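PDB 1Q35: iron binding protein FbpA from Mannheimia haemolytica, which binds ferric iron and probably captures it in the periplasm for delivery to a bacterial iron-uptake system. Local coordinates for residues A[117-121]-A[122-126]. Sequence-based numbering, arbitrary orientation.
Sequences AGFDY and LDLAK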
ATOM      1  N   ALA A 117      22.088  -1.222   9.894  1.00 11.03           N
ATOM      2  CA  ALA A 117      21.406  -0.035  10.383  1.00 10.77           C
ATOM      3  C   ALA A 117      21.946   1.191   9.655  1.00 10.50           C
ATOM      4  O   ALA A 117      23.150   1.317   9.425  1.00 10.74           O
ATOM      5  CB  ALA A 117      21.597   0.113  11.886  1.00 11.01           C
ATOM      6  N   GLY A 118      21.035   2.083   9.281  1.00  9.97           N
ATOM      7  CA  GLY A 118      21.359   3.281   8.527  1.00  9.84           C
ATOM      8  C   GLY A 118      21.090   3.175   7.036  1.00  9.64           C
ATOM      9  O   GLY A 118      21.102   4.189   6.348  1.00 10.09           O
ATOM     10  N   PHE A 119      20.842   1.969   6.530  1.00  9.33           N
ATOM     11  CA  PHE A 119      20.588   1.780   5.100  1.00  9.19           C
ATOM     12  C   PHE A 119      19.292   2.466   4.680  1.00  9.04           C
ATOM     13  O   PHE A 119      18.271   2.339   5.337  1.00  9.18           O
ATOM     14  CB  PHE A 119      20.540   0.290   4.750  1.00  9.78           C
ATOM     15  CG  PHE A 119      20.752   0.004   3.288  1.00 10.07           C
ATOM     16  CD1 PHE A 119      22.003  -0.371   2.814  1.00 11.54           C
ATOM     17  CD2 PHE A 119      19.705   0.116   2.376  1.00 10.34           C
ATOM     18  CE1 PHE A 119      22.203  -0.643   1.469  1.00 11.97           C
ATOM     19  CE2 PHE A 119      19.906  -0.162   1.024  1.00 11.20           C
ATOM     20  CZ  PHE A 119      21.153  -0.535   0.578  1.00 11.74           C
ATOM     21  N   ASP A 120      19.349   3.163   3.554  1.00  8.91           N
ATOM     22  CA  ASP A 120      18.277   4.032   3.083  1.00  8.83           C
ATOM     23  C   ASP A 120      17.868   3.586   1.681  1.00  8.28           C
ATOM     24  O   ASP A 120      18.680   3.029   0.941  1.00  8.86           O
ATOM     25  CB  ASP A 120      18.827   5.461   3.039  1.00  9.02           C
ATOM     26  CG  ASP A 120      17.760   6.526   2.948  1.00  9.73           C
ATOM     27  OD1 ASP A 120      16.953   6.523   1.992  1.00 10.03           O
ATOM     28  OD2 ASP A 120      17.716   7.453   3.782  1.00 11.16           O
ATOM     29  N   TYR A 121      16.617   3.841   1.303  1.00  8.29           N
ATOM     30  CA  TYR A 121      16.216   3.756  -0.109  1.00  8.03           C
ATOM     31  C   TYR A 121      17.262   4.390  -1.026  1.00  8.15           C
ATOM     32  O   TYR A 121      17.583   3.843  -2.076  1.00  8.13           O
ATOM     33  CB  TYR A 121      14.868   4.451  -0.345  1.00  8.10           C
ATOM     34  CG  TYR A 121      13.767   3.913   0.530  1.00  7.64           C
ATOM     35  CD1 TYR A 121      13.069   2.762   0.186  1.00  7.45           C
ATOM     36  CD2 TYR A 121      13.447   4.535   1.734  1.00  7.80           C
ATOM     37  CE1 TYR A 121      12.071   2.256   1.005  1.00  7.53           C
ATOM     38  CE2 TYR A 121      12.460   4.030   2.561  1.00  8.00           C
ATOM     39  CZ  TYR A 121      11.775   2.898   2.191  1.00  7.63           C
ATOM     40  OH  TYR A 121      10.808   2.394   3.024  1.00  7.85           O
ATOM     41  N   LEU A 122      17.774   5.548  -0.622  1.00  8.35           N
ATOM     42  CA  LEU A 122      18.746   6.299  -1.414  1.00  8.85           C
ATOM     43  C   LEU A 122      19.979   5.495  -1.785  1.00  9.01           C
ATOM     44  O   LEU A 122      20.592   5.740  -2.825  1.00  9.48           O
ATOM     45  CB  LEU A 122      19.199   7.548  -0.659  1.00  9.20           C
ATOM     46  CG  LEU A 122      18.161   8.653  -0.495  1.00  9.73           C
ATOM     47  CD1 LEU A 122      18.640   9.655   0.535  1.00 10.62           C
ATOM     48  CD2 LEU A 122      17.882   9.335  -1.832  1.00 10.43           C
ATOM     49  N   ASP A 123      20.375   4.560  -0.932  1.00  9.35           N
ATOM     50  CA  ASP A 123      21.561   3.753  -1.203  1.00 10.09           C
ATOM     51  C   ASP A 123      21.411   2.901  -2.461  1.00  9.84           C
ATOM     52  O   ASP A 123      22.402   2.625  -3.132  1.00 10.39           O
ATOM     53  CB  ASP A 123      21.934   2.933   0.030  1.00 10.72           C
ATOM     54  CG  ASP A 123      22.395   3.820   1.157  1.00 13.19           C
ATOM     55  OD1 ASP A 123      21.836   3.753   2.252  1.00 14.05           O
ATOM     56  OD2 ASP A 123      23.273   4.693   1.017  1.00 17.46           O
ATOM     57  N   LEU A 124      20.183   2.525  -2.805  1.00  9.48           N
ATOM     58  CA  LEU A 124      19.925   1.723  -4.004  1.00 10.03           C
ATOM     59  C   LEU A 124      20.266   2.427  -5.319  1.00 10.42           C
ATOM     60  O   LEU A 124      20.351   1.768  -6.353  1.00 11.37           O
ATOM     61  CB  LEU A 124      18.469   1.249  -4.037  1.00  9.81           C
ATOM     62  CG  LEU A 124      18.014   0.347  -2.887  1.00 10.33           C
ATOM     63  CD1 LEU A 124      16.531   0.040  -3.044  1.00 11.01           C
ATOM     64  CD2 LEU A 124      18.828  -0.932  -2.836  1.00 10.74           C
ATOM     65  N   ALA A 125      20.456   3.745  -5.282  1.00 10.46           N
ATOM     66  CA  ALA A 125      20.844   4.519  -6.463  1.00 10.91           C
ATOM     67  C   ALA A 125      22.357   4.673  -6.612  1.00 11.52           C
ATOM     68  O   ALA A 125      22.823   5.244  -7.598  1.00 12.14           O
ATOM     69  CB  ALA A 125      20.189   5.893  -6.419  1.00 10.99           C
ATOM     70  N   LYS A 126      23.130   4.184  -5.647  1.00 11.94           N
ATOM     71  CA  LYS A 126      24.584   4.331  -5.690  1.00 12.87           C
ATOM     72  C   LYS A 126      25.193   3.369  -6.724  1.00 13.26           C
ATOM     73  O   LYS A 126      24.653   2.286  -6.943  1.00 12.49           O
ATOM     74  CB  LYS A 126      25.183   4.100  -4.300  1.00 13.27           C
ATOM     75  CG  LYS A 126      24.809   5.192  -3.303  1.00 14.35           C
ATOM     76  CD  LYS A 126      25.299   4.910  -1.891  1.00 15.97           C
ATOM     77  CE  LYS A 126      25.139   6.147  -1.014  1.00 17.74           C
ATOM     78  NZ  LYS A 126      25.457   5.898   0.422  1.00 19.37           N
TER
HETATM   79  O   HOH W   1      22.368   5.386   4.231  1.00 26.79           O
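D120 and D123 start a short 3-10 segment with an Asx turn (D120 OD1 to L122 N) and half of a capping box (D120 N to D123 OD1), in the loop between strands 96-108 and 133-134 of the periplasmic-binding-protein fold. OD1 of D120 accepts the L122 N-H at 2.9 Å along an almost straight line (176°), on the anti side of the carboxylate and 30° out of its plane. CG of D120 stands anti to its own backbone N (chi1 -164°), which puts OD1 in line with the L122 N-H. OD1 of D123 reaches back to the D120 N-H at 2.9 Å, again on the anti side. D123's own N-H is held by the D120 carbonyl O at 3.0 Å, and Y121 O likewise accepts L124 N, so the first 3-10 bonds follow directly on the cap. D123 OD1 has a second donor, a water 2.6 Å away, which also donates to G118 O and ties the incoming loop to the turn. The other oxygen, D123 OD2, forms a salt bridge with K126 NZ at 2.6 Å, the ammonium lying nearly along the C-O axis. Both oxygens of D123 are thus engaged, and K126 probably stabilises its charged carboxylate. Y121 OH bonds R103 O and H228 N. Helix 141-168 touches D120 and L122, while I105 of strand 96-108 packs against F119 and L124. CB of D123 sits over one face of the F119 ring in a CH-pi contact, 3.8 Å from the centroid, and CD2 of L124 meets the ring's edge at CE2, 4.1 Å away.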